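Local structure of molybdopterin biosynthesis moeA protein (Pyrococcus horikoshii, 1WU2) at residues T280-R285 with L340-F345; V8-A13 with Y375-E380; S297-S302 with K361-L366; N273-G278 with F287-K292. The protein probably acts in molybdenum cofactor biosynthesis, where MoeA proteins promote the insertion of molybdenum into molybdopterin. All coordinates share one frame; numbering follows the deposited sequence.

Contact 1: residues T280-R285 with L340-F345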
loop_
_atom_site.group_PDB
_atom_site.type_symbol
_atom_site.label_atom_id
_atom_site.label_comp_id
_atom_site.label_asym_id
_atom_site.label_seq_id
_atom_site.Cartn_x
_atom_site.Cartn_y
_atom_site.Cartn_z
ATOM N N THR A 280 -13.226 18.502 -16.872
ATOM C CA THR A 280 -12.574 18.055 -18.093
ATOM C C THR A 280 -12.236 16.550 -18.105
ATOM O O THR A 280 -12.013 15.975 -19.169
ATOM C CB THR A 280 -11.324 18.947 -18.315
ATOM O OG1 THR A 280 -11.681 20.076 -19.125
ATOM C CG2 THR A 280 -10.268 18.271 -19.113
ATOM N N ILE A 281 -12.230 15.904 -16.942
ATOM C CA ILE A 281 -11.793 14.506 -16.859
ATOM C C ILE A 281 -12.721 13.543 -17.613
ATOM O O ILE A 281 -13.892 13.840 -17.841
ATOM C CB ILE A 281 -11.603 14.043 -15.384
ATOM C CG1 ILE A 281 -12.947 13.848 -14.671
ATOM C CG2 ILE A 281 -10.708 15.021 -14.621
ATOM C CD1 ILE A 281 -12.840 13.057 -13.381
ATOM N N LYS A 282 -12.173 12.390 -17.982
ATOM C CA LYS A 282 -12.899 11.365 -18.722
ATOM C C LYS A 282 -12.317 9.988 -18.376
ATOM O O LYS A 282 -11.144 9.746 -18.650
ATOM C CB LYS A 282 -12.779 11.609 -20.231
ATOM C CG LYS A 282 -13.680 10.713 -21.085
ATOM C CD LYS A 282 -13.238 10.690 -22.547
ATOM C CE LYS A 282 -13.974 9.618 -23.350
ATOM N NZ LYS A 282 -13.047 8.579 -23.894
ATOM N N PRO A 283 -13.101 9.091 -17.774
ATOM C CA PRO A 283 -14.484 9.350 -17.344
ATOM C C PRO A 283 -14.564 10.266 -16.122
ATOM O O PRO A 283 -13.530 10.692 -15.608
ATOM C CB PRO A 283 -15.006 7.950 -16.995
ATOM C CG PRO A 283 -13.790 7.177 -16.608
ATOM C CD PRO A 283 -12.676 7.716 -17.457
ATOM N N GLY A 284 -15.784 10.561 -15.675
ATOM C CA GLY A 284 -16.010 11.380 -14.493
ATOM C C GLY A 284 -16.267 12.847 -14.779
ATOM O O GLY A 284 -16.162 13.677 -13.879
ATOM N N ARG A 285 -16.618 13.154 -16.026
ATOM C CA ARG A 285 -16.835 14.531 -16.490
ATOM C C ARG A 285 -17.832 15.348 -15.645
ATOM O O ARG A 285 -17.520 16.477 -15.275
ATOM C CB ARG A 285 -17.234 14.526 -17.983
ATOM C CG ARG A 285 -18.295 15.535 -18.415
ATOM C CD ARG A 285 -18.603 15.483 -19.904
ATOM N NE ARG A 285 -19.717 16.357 -20.262
ATOM C CZ ARG A 285 -20.007 16.764 -21.499
ATOM N NH1 ARG A 285 -19.270 16.379 -22.542
ATOM N NH2 ARG A 285 -21.048 17.567 -21.699
ATOM N N LEU A 340 -8.326 15.848 -27.400
ATOM C CA LEU A 340 -7.854 17.151 -26.945
ATOM C C LEU A 340 -8.995 17.833 -26.204
ATOM O O LEU A 340 -10.157 17.705 -26.591
ATOM C CB LEU A 340 -7.380 18.023 -28.115
ATOM C CG LEU A 340 -6.024 17.663 -28.733
ATOM C CD1 LEU A 340 -5.754 18.511 -29.975
ATOM C CD2 LEU A 340 -4.892 17.826 -27.726
ATOM N N GLY A 341 -8.657 18.543 -25.133
ATOM C CA GLY A 341 -9.645 19.143 -24.255
ATOM C C GLY A 341 -10.156 18.227 -23.150
ATOM O O GLY A 341 -10.938 18.677 -22.313
ATOM N N ARG A 342 -9.726 16.962 -23.136
ATOM C CA ARG A 342 -10.159 16.001 -22.116
ATOM C C ARG A 342 -8.975 15.364 -21.391
ATOM O O ARG A 342 -8.026 14.888 -22.020
ATOM C CB ARG A 342 -11.039 14.908 -22.728
ATOM C CG ARG A 342 -12.265 15.427 -23.486
ATOM C CD ARG A 342 -13.247 16.204 -22.636
ATOM N NE ARG A 342 -13.828 15.373 -21.585
ATOM C CZ ARG A 342 -14.845 14.531 -21.750
ATOM N NH1 ARG A 342 -15.441 14.388 -22.931
ATOM N NH2 ARG A 342 -15.278 13.830 -20.713
ATOM N N TYR A 343 -9.052 15.360 -20.062
ATOM C CA TYR A 343 -8.021 14.802 -19.200
ATOM C C TYR A 343 -8.326 13.324 -18.977
ATOM O O TYR A 343 -9.263 12.982 -18.261
ATOM C CB TYR A 343 -8.000 15.560 -17.871
ATOM C CG TYR A 343 -6.768 15.344 -17.032
ATOM C CD1 TYR A 343 -6.706 14.305 -16.108
ATOM C CD2 TYR A 343 -5.671 16.190 -17.147
ATOM C CE1 TYR A 343 -5.576 14.108 -15.334
ATOM C CE2 TYR A 343 -4.535 16.003 -16.376
ATOM C CZ TYR A 343 -4.494 14.961 -15.471
ATOM O OH TYR A 343 -3.372 14.769 -14.700
ATOM N N GLU A 344 -7.529 12.455 -19.594
ATOM C CA GLU A 344 -7.812 11.020 -19.628
ATOM C C GLU A 344 -7.347 10.309 -18.360
ATOM O O GLU A 344 -6.177 10.377 -17.994
ATOM C CB GLU A 344 -7.133 10.340 -20.833
ATOM C CG GLU A 344 -7.084 11.136 -22.130
ATOM C CD GLU A 344 -8.448 11.377 -22.741
ATOM O OE1 GLU A 344 -9.422 10.715 -22.323
ATOM O OE2 GLU A 344 -8.539 12.236 -23.643
ATOM N N PHE A 345 -8.273 9.619 -17.704
ATOM C CA PHE A 345 -7.947 8.664 -16.653
ATOM C C PHE A 345 -7.942 7.290 -17.315
ATOM O O PHE A 345 -8.994 6.765 -17.682
ATOM C CB PHE A 345 -8.989 8.740 -15.533
ATOM C CG PHE A 345 -8.681 7.872 -14.340
ATOM C CD1 PHE A 345 -9.197 6.586 -14.249
ATOM C CD2 PHE A 345 -7.905 8.356 -13.293
ATOM C CE1 PHE A 345 -8.934 5.786 -13.139
ATOM C CE2 PHE A 345 -7.636 7.564 -12.182
ATOM C CZ PHE A 345 -8.147 6.273 -12.108
HETATM O O HOH W 1 -10.151 8.187 -20.872
#

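Contact 2: residues V8-A13 with Y375-E380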
loop_
_atom_site.group_PDB
_atom_site.type_symbol
_atom_site.label_atom_id
_atom_site.label_comp_id
_atom_site.label_asym_id
_atom_site.label_seq_id
_atom_site.Cartn_x
_atom_site.Cartn_y
_atom_site.Cartn_z
ATOM N N VAL A 8 -14.406 22.915 -16.896
ATOM C CA VAL A 8 -13.224 23.536 -16.299
ATOM C C VAL A 8 -12.077 22.507 -16.306
ATOM O O VAL A 8 -12.290 21.343 -15.954
ATOM C CB VAL A 8 -13.487 24.161 -14.869
ATOM C CG1 VAL A 8 -14.948 24.027 -14.423
ATOM C CG2 VAL A 8 -12.554 23.599 -13.811
ATOM N N PRO A 9 -10.878 22.917 -16.728
ATOM C CA PRO A 9 -9.729 22.002 -16.766
ATOM C C PRO A 9 -9.482 21.323 -15.423
ATOM O O PRO A 9 -9.832 21.880 -14.387
ATOM C CB PRO A 9 -8.555 22.918 -17.133
ATOM C CG PRO A 9 -9.168 24.064 -17.840
ATOM C CD PRO A 9 -10.516 24.263 -17.213
ATOM N N TYR A 10 -8.890 20.133 -15.452
ATOM C CA TYR A 10 -8.652 19.359 -14.241
ATOM C C TYR A 10 -7.790 20.093 -13.216
ATOM O O TYR A 10 -8.114 20.088 -12.033
ATOM C CB TYR A 10 -8.000 18.013 -14.573
ATOM C CG TYR A 10 -7.494 17.275 -13.352
ATOM C CD1 TYR A 10 -8.351 16.962 -12.301
ATOM C CD2 TYR A 10 -6.159 16.906 -13.240
ATOM C CE1 TYR A 10 -7.891 16.297 -11.176
ATOM C CE2 TYR A 10 -5.693 16.235 -12.122
ATOM C CZ TYR A 10 -6.563 15.935 -11.093
ATOM O OH TYR A 10 -6.103 15.268 -9.984
ATOM N N ARG A 11 -6.698 20.707 -13.665
ATOM C CA ARG A 11 -5.752 21.349 -12.749
ATOM C C ARG A 11 -6.352 22.579 -12.069
ATOM O O ARG A 11 -6.039 22.857 -10.916
ATOM C CB ARG A 11 -4.445 21.713 -13.462
ATOM C CG ARG A 11 -3.596 20.504 -13.872
ATOM C CD ARG A 11 -2.921 19.770 -12.709
ATOM N NE ARG A 11 -2.393 18.465 -13.115
ATOM C CZ ARG A 11 -1.981 17.508 -12.279
ATOM N NH1 ARG A 11 -2.022 17.681 -10.960
ATOM N NH2 ARG A 11 -1.520 16.361 -12.771
ATOM N N GLU A 12 -7.216 23.303 -12.779
ATOM C CA GLU A 12 -7.952 24.418 -12.182
ATOM C C GLU A 12 -8.990 23.913 -11.181
ATOM O O GLU A 12 -9.192 24.528 -10.136
ATOM C CB GLU A 12 -8.647 25.268 -13.254
ATOM C CG GLU A 12 -9.355 26.501 -12.689
ATOM C CD GLU A 12 -10.003 27.383 -13.747
ATOM O OE1 GLU A 12 -10.027 27.003 -14.939
ATOM O OE2 GLU A 12 -10.499 28.470 -13.373
ATOM N N ALA A 13 -9.648 22.805 -11.514
ATOM C CA ALA A 13 -10.684 22.222 -10.661
ATOM C C ALA A 13 -10.090 21.648 -9.382
ATOM O O ALA A 13 -10.708 21.717 -8.325
ATOM C CB ALA A 13 -11.439 21.130 -11.407
ATOM N N TYR A 375 -3.064 3.696 -12.795
ATOM C CA TYR A 375 -3.625 4.590 -13.787
ATOM C C TYR A 375 -2.603 5.557 -14.361
ATOM O O TYR A 375 -1.598 5.879 -13.737
ATOM C CB TYR A 375 -4.850 5.331 -13.240
ATOM C CG TYR A 375 -4.609 6.259 -12.069
ATOM C CD1 TYR A 375 -4.379 7.621 -12.270
ATOM C CD2 TYR A 375 -4.660 5.791 -10.762
ATOM C CE1 TYR A 375 -4.190 8.485 -11.197
ATOM C CE2 TYR A 375 -4.470 6.647 -9.680
ATOM C CZ TYR A 375 -4.236 7.992 -9.905
ATOM O OH TYR A 375 -4.045 8.842 -8.843
ATOM N N LEU A 376 -2.888 5.992 -15.578
ATOM C CA LEU A 376 -2.089 6.958 -16.300
ATOM C C LEU A 376 -2.959 8.180 -16.551
ATOM O O LEU A 376 -4.132 8.054 -16.880
ATOM C CB LEU A 376 -1.632 6.349 -17.628
ATOM C CG LEU A 376 -1.124 7.305 -18.708
ATOM C CD1 LEU A 376 0.171 7.949 -18.271
ATOM C CD2 LEU A 376 -0.943 6.559 -20.011
ATOM N N GLU A 377 -2.379 9.362 -16.407
ATOM C CA GLU A 377 -3.087 10.603 -16.677
ATOM C C GLU A 377 -2.508 11.255 -17.926
ATOM O O GLU A 377 -1.299 11.455 -18.024
ATOM C CB GLU A 377 -2.978 11.544 -15.485
ATOM C CG GLU A 377 -3.740 11.063 -14.259
ATOM C CD GLU A 377 -3.257 11.724 -12.986
ATOM O OE1 GLU A 377 -3.648 12.885 -12.725
ATOM O OE2 GLU A 377 -2.474 11.089 -12.252
ATOM N N ILE A 378 -3.382 11.567 -18.878
ATOM C CA ILE A 378 -3.006 12.243 -20.112
ATOM C C ILE A 378 -3.639 13.633 -20.100
ATOM O O ILE A 378 -4.862 13.746 -20.153
ATOM C CB ILE A 378 -3.489 11.434 -21.335
ATOM C CG1 ILE A 378 -2.991 9.985 -21.245
ATOM C CG2 ILE A 378 -3.016 12.093 -22.633
ATOM C CD1 ILE A 378 -3.577 9.053 -22.290
ATOM N N PRO A 379 -2.826 14.690 -20.015
ATOM C CA PRO A 379 -3.347 16.064 -20.043
ATOM C C PRO A 379 -4.146 16.413 -21.303
ATOM O O PRO A 379 -4.134 15.679 -22.297
ATOM C CB PRO A 379 -2.085 16.929 -19.963
ATOM C CG PRO A 379 -1.039 16.048 -19.391
ATOM C CD PRO A 379 -1.361 14.664 -19.854
ATOM N N GLU A 380 -4.815 17.562 -21.242
ATOM C CA GLU A 380 -5.739 18.014 -22.279
ATOM C C GLU A 380 -5.034 18.356 -23.583
ATOM O O GLU A 380 -5.590 18.161 -24.660
ATOM C CB GLU A 380 -6.498 19.250 -21.800
ATOM C CG GLU A 380 -7.424 18.995 -20.623
ATOM C CD GLU A 380 -6.847 19.417 -19.281
ATOM O OE1 GLU A 380 -5.607 19.459 -19.124
ATOM O OE2 GLU A 380 -7.640 19.705 -18.361
HETATM O O HOH W 2 -3.752 14.067 -10.423
#

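Contact 3: residues S297-S302 with K361-L366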
loop_
_atom_site.group_PDB
_atom_site.type_symbol
_atom_site.label_atom_id
_atom_site.label_comp_id
_atom_site.label_asym_id
_atom_site.label_seq_id
_atom_site.Cartn_x
_atom_site.Cartn_y
_atom_site.Cartn_z
ATOM N N SER A 297 -20.533 10.399 -9.841
ATOM C CA SER A 297 -21.152 10.029 -11.121
ATOM C C SER A 297 -22.088 8.814 -11.127
ATOM O O SER A 297 -22.820 8.613 -12.099
ATOM C CB SER A 297 -20.057 9.811 -12.172
ATOM O OG SER A 297 -20.329 8.663 -12.957
ATOM N N GLY A 298 -22.037 7.978 -10.094
ATOM C CA GLY A 298 -22.941 6.839 -9.997
ATOM C C GLY A 298 -22.512 5.540 -10.656
ATOM O O GLY A 298 -22.931 4.470 -10.210
ATOM N N TYR A 299 -21.700 5.613 -11.705
ATOM C CA TYR A 299 -21.184 4.404 -12.342
ATOM C C TYR A 299 -19.789 4.084 -11.791
ATOM O O TYR A 299 -18.929 4.957 -11.767
ATOM C CB TYR A 299 -21.193 4.555 -13.867
ATOM C CG TYR A 299 -22.583 4.342 -14.444
ATOM C CD1 TYR A 299 -23.201 5.322 -15.222
ATOM C CD2 TYR A 299 -23.298 3.169 -14.176
ATOM C CE1 TYR A 299 -24.490 5.131 -15.731
ATOM C CE2 TYR A 299 -24.576 2.971 -14.678
ATOM C CZ TYR A 299 -25.167 3.952 -15.453
ATOM O OH TYR A 299 -26.434 3.745 -15.945
ATOM N N PRO A 300 -19.581 2.847 -11.326
ATOM C CA PRO A 300 -18.364 2.474 -10.588
ATOM C C PRO A 300 -17.039 2.923 -11.203
ATOM O O PRO A 300 -16.200 3.455 -10.483
ATOM C CB PRO A 300 -18.436 0.945 -10.556
ATOM C CG PRO A 300 -19.877 0.639 -10.601
ATOM C CD PRO A 300 -20.499 1.700 -11.457
ATOM N N VAL A 301 -16.856 2.723 -12.502
ATOM C CA VAL A 301 -15.606 3.111 -13.158
ATOM C C VAL A 301 -15.394 4.620 -13.040
ATOM O O VAL A 301 -14.289 5.080 -12.762
ATOM C CB VAL A 301 -15.577 2.691 -14.647
ATOM C CG1 VAL A 301 -14.306 3.197 -15.327
ATOM C CG2 VAL A 301 -15.687 1.173 -14.781
ATOM N N SER A 302 -16.465 5.375 -13.250
ATOM C CA SER A 302 -16.429 6.834 -13.166
ATOM C C SER A 302 -16.235 7.381 -11.741
ATOM O O SER A 302 -15.583 8.405 -11.559
ATOM C CB SER A 302 -17.705 7.407 -13.785
ATOM O OG SER A 302 -17.696 8.821 -13.776
ATOM N N LYS A 361 -15.577 0.002 -21.240
ATOM C CA LYS A 361 -16.728 0.891 -21.400
ATOM C C LYS A 361 -17.155 1.392 -19.995
ATOM O O LYS A 361 -16.354 1.270 -19.057
ATOM C CB LYS A 361 -17.821 0.108 -22.154
ATOM C CG LYS A 361 -18.164 0.686 -23.534
ATOM C CD LYS A 361 -19.284 -0.096 -24.217
ATOM C CE LYS A 361 -20.180 0.799 -25.080
ATOM N NZ LYS A 361 -21.598 0.805 -24.602
ATOM N N GLY A 362 -18.344 1.980 -19.799
ATOM C CA GLY A 362 -19.348 2.271 -20.817
ATOM C C GLY A 362 -20.780 2.001 -20.374
ATOM O O GLY A 362 -21.734 2.305 -21.105
ATOM N N SER A 363 -20.931 1.381 -19.206
ATOM C CA SER A 363 -22.195 1.383 -18.471
ATOM C C SER A 363 -21.912 1.284 -16.979
ATOM O O SER A 363 -22.734 0.767 -16.210
ATOM C CB SER A 363 -23.076 0.215 -18.918
ATOM O OG SER A 363 -24.212 0.066 -18.076
ATOM N N GLY A 364 -20.755 1.799 -16.566
ATOM C CA GLY A 364 -20.224 1.510 -15.249
ATOM C C GLY A 364 -19.938 0.030 -15.148
ATOM O O GLY A 364 -20.512 -0.661 -14.302
ATOM N N ILE A 365 -19.067 -0.462 -16.026
ATOM C CA ILE A 365 -18.746 -1.888 -16.044
ATOM C C ILE A 365 -17.459 -2.187 -15.264
ATOM O O ILE A 365 -16.333 -2.064 -15.760
ATOM C CB ILE A 365 -18.786 -2.489 -17.475
ATOM C CG1 ILE A 365 -17.861 -1.766 -18.459
ATOM C CG2 ILE A 365 -20.223 -2.452 -17.993
ATOM C CD1 ILE A 365 -18.053 -2.256 -19.887
ATOM N N LEU A 366 -17.703 -2.600 -14.022
ATOM C CA LEU A 366 -16.729 -2.763 -12.951
ATOM C C LEU A 366 -15.505 -3.656 -13.219
ATOM O O LEU A 366 -14.490 -3.513 -12.540
ATOM C CB LEU A 366 -17.496 -3.298 -11.726
ATOM C CG LEU A 366 -17.006 -3.098 -10.292
ATOM C CD1 LEU A 366 -16.383 -4.384 -9.809
ATOM C CD2 LEU A 366 -16.045 -1.933 -10.122
HETATM O O HOH W 3 -25.880 2.030 -18.747
#

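Contact 4: residues N273-G278 with F287-K292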
loop_
_atom_site.group_PDB
_atom_site.type_symbol
_atom_site.label_atom_id
_atom_site.label_comp_id
_atom_site.label_asym_id
_atom_site.label_seq_id
_atom_site.Cartn_x
_atom_site.Cartn_y
_atom_site.Cartn_z
ATOM N N ASN A 273 -24.146 24.985 -3.180
ATOM C CA ASN A 273 -23.553 26.168 -3.791
ATOM C C ASN A 273 -22.178 25.798 -4.355
ATOM O O ASN A 273 -21.191 25.711 -3.623
ATOM C CB ASN A 273 -23.452 27.317 -2.781
ATOM C CG ASN A 273 -23.510 28.678 -3.445
ATOM O OD1 ASN A 273 -22.644 29.025 -4.250
ATOM N ND2 ASN A 273 -24.540 29.454 -3.120
ATOM N N LEU A 274 -22.129 25.585 -5.666
ATOM C CA LEU A 274 -20.985 24.948 -6.314
ATOM C C LEU A 274 -19.906 25.934 -6.764
ATOM O O LEU A 274 -20.205 26.951 -7.387
ATOM C CB LEU A 274 -21.468 24.142 -7.524
ATOM C CG LEU A 274 -22.538 23.082 -7.229
ATOM C CD1 LEU A 274 -23.339 22.743 -8.476
ATOM C CD2 LEU A 274 -21.910 21.827 -6.636
ATOM N N LEU A 275 -18.654 25.625 -6.430
ATOM C CA LEU A 275 -17.500 26.297 -7.024
ATOM C C LEU A 275 -17.379 25.923 -8.498
ATOM O O LEU A 275 -17.122 26.780 -9.345
ATOM C CB LEU A 275 -16.207 25.912 -6.298
ATOM C CG LEU A 275 -16.045 26.421 -4.868
ATOM C CD1 LEU A 275 -14.867 25.732 -4.195
ATOM C CD2 LEU A 275 -15.867 27.934 -4.849
ATOM N N PHE A 276 -17.545 24.636 -8.793
ATOM C CA PHE A 276 -17.588 24.156 -10.174
ATOM C C PHE A 276 -18.492 22.930 -10.335
ATOM O O PHE A 276 -18.888 22.293 -9.363
ATOM C CB PHE A 276 -16.174 23.858 -10.696
ATOM C CG PHE A 276 -15.438 22.808 -9.908
ATOM C CD1 PHE A 276 -15.502 21.472 -10.277
ATOM C CD2 PHE A 276 -14.681 23.157 -8.799
ATOM C CE1 PHE A 276 -14.828 20.502 -9.552
ATOM C CE2 PHE A 276 -14.001 22.189 -8.068
ATOM C CZ PHE A 276 -14.075 20.862 -8.448
ATOM N N HIS A 277 -18.811 22.626 -11.587
ATOM C CA HIS A 277 -19.664 21.500 -11.952
ATOM C C HIS A 277 -19.553 21.325 -13.465
ATOM O O HIS A 277 -19.846 22.244 -14.229
ATOM C CB HIS A 277 -21.115 21.762 -11.549
ATOM C CG HIS A 277 -22.029 20.590 -11.752
ATOM N ND1 HIS A 277 -21.664 19.296 -11.453
ATOM C CD2 HIS A 277 -23.300 20.524 -12.214
ATOM C CE1 HIS A 277 -22.669 18.482 -11.725
ATOM N NE2 HIS A 277 -23.672 19.202 -12.191
ATOM N N GLY A 278 -19.126 20.141 -13.891
ATOM C CA GLY A 278 -18.772 19.913 -15.276
ATOM C C GLY A 278 -17.288 20.170 -15.402
ATOM O O GLY A 278 -16.841 21.316 -15.425
ATOM N N PHE A 287 -18.462 15.616 -12.652
ATOM C CA PHE A 287 -18.063 15.882 -11.270
ATOM C C PHE A 287 -18.153 17.375 -10.934
ATOM O O PHE A 287 -17.767 18.225 -11.735
ATOM C CB PHE A 287 -16.635 15.371 -11.019
ATOM C CG PHE A 287 -16.081 15.747 -9.672
ATOM C CD1 PHE A 287 -16.402 15.010 -8.539
ATOM C CD2 PHE A 287 -15.240 16.841 -9.541
ATOM C CE1 PHE A 287 -15.889 15.366 -7.295
ATOM C CE2 PHE A 287 -14.730 17.201 -8.306
ATOM C CZ PHE A 287 -15.055 16.464 -7.180
ATOM N N GLY A 288 -18.678 17.674 -9.747
ATOM C CA GLY A 288 -18.688 19.025 -9.199
ATOM C C GLY A 288 -18.318 19.030 -7.722
ATOM O O GLY A 288 -18.178 17.969 -7.105
ATOM N N TYR A 289 -18.148 20.222 -7.155
ATOM C CA TYR A 289 -17.836 20.360 -5.736
ATOM C C TYR A 289 -18.163 21.747 -5.180
ATOM O O TYR A 289 -17.948 22.759 -5.845
ATOM C CB TYR A 289 -16.360 20.051 -5.472
ATOM C CG TYR A 289 -15.905 20.475 -4.092
ATOM C CD1 TYR A 289 -16.069 19.632 -2.996
ATOM C CD2 TYR A 289 -15.342 21.731 -3.878
ATOM C CE1 TYR A 289 -15.669 20.018 -1.731
ATOM C CE2 TYR A 289 -14.942 22.129 -2.613
ATOM C CZ TYR A 289 -15.109 21.266 -1.543
ATOM O OH TYR A 289 -14.713 21.652 -0.287
ATOM N N GLY A 290 -18.659 21.771 -3.944
ATOM C CA GLY A 290 -18.908 23.002 -3.213
ATOM C C GLY A 290 -19.362 22.739 -1.782
ATOM O O GLY A 290 -20.129 21.809 -1.536
ATOM N N GLU A 291 -18.890 23.561 -0.846
ATOM C CA GLU A 291 -19.263 23.467 0.573
ATOM C C GLU A 291 -18.972 22.092 1.180
ATOM O O GLU A 291 -19.803 21.540 1.908
ATOM C CB GLU A 291 -20.743 23.809 0.775
ATOM C CG GLU A 291 -21.206 25.076 0.083
ATOM C CD GLU A 291 -22.588 25.502 0.545
ATOM O OE1 GLU A 291 -22.670 26.393 1.418
ATOM O OE2 GLU A 291 -23.592 24.944 0.046
ATOM N N LYS A 292 -17.789 21.554 0.879
ATOM C CA LYS A 292 -17.351 20.237 1.363
ATOM C C LYS A 292 -18.117 19.055 0.751
ATOM O O LYS A 292 -17.996 17.935 1.237
ATOM C CB LYS A 292 -17.423 20.151 2.901
ATOM C CG LYS A 292 -16.883 21.367 3.651
ATOM C CD LYS A 292 -15.467 21.705 3.222
ATOM C CE LYS A 292 -14.798 22.648 4.209
ATOM N NZ LYS A 292 -13.992 23.680 3.517
#

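Contact 1: residues T280-R285 with L340-F345
Thr280, Ile281 and Lys282 run beside Arg342, Tyr343 and Glu344 as a short parallel strand pair. Three backbone hydrogen bonds join the two edges. Tyr343 N donates to Thr280 O, Lys282 N to Tyr343 O at 3.0 Å, and Phe345 N to Lys282 O at 3.0 Å.

The side chain of Arg342 adds two more bonds to the same backbone. Its chain folds back on itself, bent at chi2 and chi3 (-62° and -63°), and this lays the guanidinium along the strand 281-282. Arg342 NE donates to Thr280 O at 3.1 Å, and Arg342 NH2 donates to Ile281 O at 3.2 Å. Both oxygens lie at the guanidinium edge, in its plane, which should fix its rotation. Thr280 O thus takes two donors, Arg342 NE and Tyr343 N, from opposite faces of its carbonyl plane. An alanine at Arg342 is likely to leave Ile281 O without this donor and Thr280 O with one partner fewer.

Side-chain packing is modest. Lys282 crosses Arg342 at about a right angle, and its CD lies over one guanidinium face, toward the rim. Thr280 CG2 packs against Tyr343 CB at 3.7 Å.

On the side of Lys282 and Glu344, a water donates to both Lys282 O and Glu344 OE1. The other side holds Ile281 and Tyr343. Tyr343 OH is bonded to Glu377, and helix 300-319 packs on Ile281 and Phe345.

The arrangement is a short parallel strand pair, two bridges long, between the probable molybdopterin-binding region and domain IV: strand 281-282 extends the sheet of the C-terminal domain.

Contact 2: residues V8-A13 with Y375-E380
The start of helix 10-20 meets the end of strand 374-378 and the turn that follows it, so the N-terminal region touches the C-terminal domain IV. Pro9 is the N-cap residue of the helix.

The direct bond is made by Glu380. Tyr10 N donates to Glu380 OE2 at 3.2 Å, nearly along the C-O axis of that oxygen, with an N-H...O angle of 158°. The Glu380 chain turns at chi2 (100°), which brings OE2 to the helix end. The same oxygen lies against Pro9, 3.5 Å from Pro9 CA. A carboxylate at this place takes up an N-H of the first turn and would also suit the positive end of the helix dipole.

Glu377 meets the helix through water. A water molecule donates to Glu377 OE1 at 2.6 Å and to Tyr10 OH at 2.7 Å. Neither group depends on it alone: Tyr10 OH is also bonded to Leu309 O in helix 300-319, and Glu377 OE1 to Tyr343 OH. The planes of the Tyr10 ring and the Glu377 carboxylate are 74° apart.

Arg11 completes the group. Tyr10 CE2 sits over the centre of one face of its guanidinium, 3.9 Å above the plane. Arg11 NH2 is 4.1 Å from Glu377 OE1, but that oxygen lies well out of the guanidinium plane. The attraction is therefore one of charge, without a directed N-H, and probably modest.

Little surface is buried between the segments. The arrangement is that of a helix N-terminus met by a glutamate from a distant part of the chain, with a water-bridged tyrosine-glutamate pair beside it.

Contact 3: residues S297-S302 with K361-L366
This is a close van der Waals contact between domains, without a direct hydrogen bond. It joins the N-terminal end of helix 300-319, in the probable molybdopterin-binding region, to the loop before helix 367-371 in domain IV. Tyr299 is the N-cap residue of helix 300-319, and its CA comes 4.2 Å from Gly364 CA.

The Tyr299 ring lies against the Ser363-Gly364 backbone. Ser363 C sits over one ring face, 3.6 Å above the plane and toward the rim. The closest approach is Tyr299 CD2 to Ser363 O, at 3.2 Å. Tyr299 CB touches Gly364 CA at 3.5 Å. The ring takes this place with CG anti to its own carbonyl carbon (chi1 -79°). Gly364 has positive phi, and any CB on it would run into Tyr299 CD2 and Pro300 CD. Glycine therefore fits both the turn and the close approach.

The first helical residues continue the contact. Pro300 CD packs on Gly364 O at 3.7 Å, and Pro300 CB on Leu366 CD2 at 3.8 Å. Val301 sends its CG2 branch to Ile365 O at 3.4 Å. Val301 also packs on Ser368 and Leu369 of helix 367-371.

A water lies between the polar ends. It is 2.7 Å from Ser363 OG, and its bond to Tyr299 OH is weak. The second subunit also packs here: its Thr105 touches Tyr299 and its Met168 touches Leu366.

With apolar carbons set mostly against backbone atoms, the fit rests on shape and on the lack of a side chain at Gly364, more than on directed polar bonds.

Contact 4: residues N273-G278 with F287-K292
An antiparallel strand pair at the edge of the mixed sheet of the probable molybdopterin-binding region brings 276-277 beside 288-290. Tyr289 N donates to Phe276 O at 3.1 Å, and Gly278 N to Phe287 O at 3.2 Å. His277 and Gly288 form the non-hydrogen-bonded pair, their CA atoms only 3.8 Å apart. A CB on Gly288 would clash with His277 ND1.

Leu275 and Phe276 both face Tyr289, which makes a classic beta bulge. Leu275 N gives a weak bond to Tyr289 O. Leu275 CD1 meets the edge of the Tyr289 ring, 3.9 Å from CE2.

Phe276 CG sits between its backbone N and carbonyl carbon (chi1 60°), which carries the ring over the neighbouring strand, with Tyr289 N over one face. Phe276 CE1 meets Phe287 CE2 rim to rim at 3.5 Å, the ring planes 49° apart. Phe276 CZ touches Tyr289 CB at 3.8 Å. With an alanine here, a gap is likely to open beside Phe287 and Tyr289, where Ala13 and Leu17 of helix 10-20 also pack.

Tyr289 OH is bonded to Asp20. Beyond the strands, Asn273 N donates to Glu291 OE2 at 3.3 Å, from above the carboxylate plane.

Overall arrangement
Contacts 1 and 2 are closest, their centres about 7 Å apart. They share a sheet, since strands 343-351 and 374-378 are neighbours in it. Glu344 N lies 3.0 Å from Ile378 O, a probable hydrogen bond. Contact 4 adjoins contact 1 in sequence, with centres about 17 Å apart. It meets contact 2 through a probable hydrogen bond between Val8 N and Gly278 O, 3.3 Å apart. Contact 3 touches contact 1 where Gly284 packs on Ser302. It touches neither contact 2 nor contact 4. Contacts 1 and 3 tie the probable molybdopterin-binding region to domain IV, and contact 2 brings in the N-terminal segment. No ligand marks an active site among these contacts.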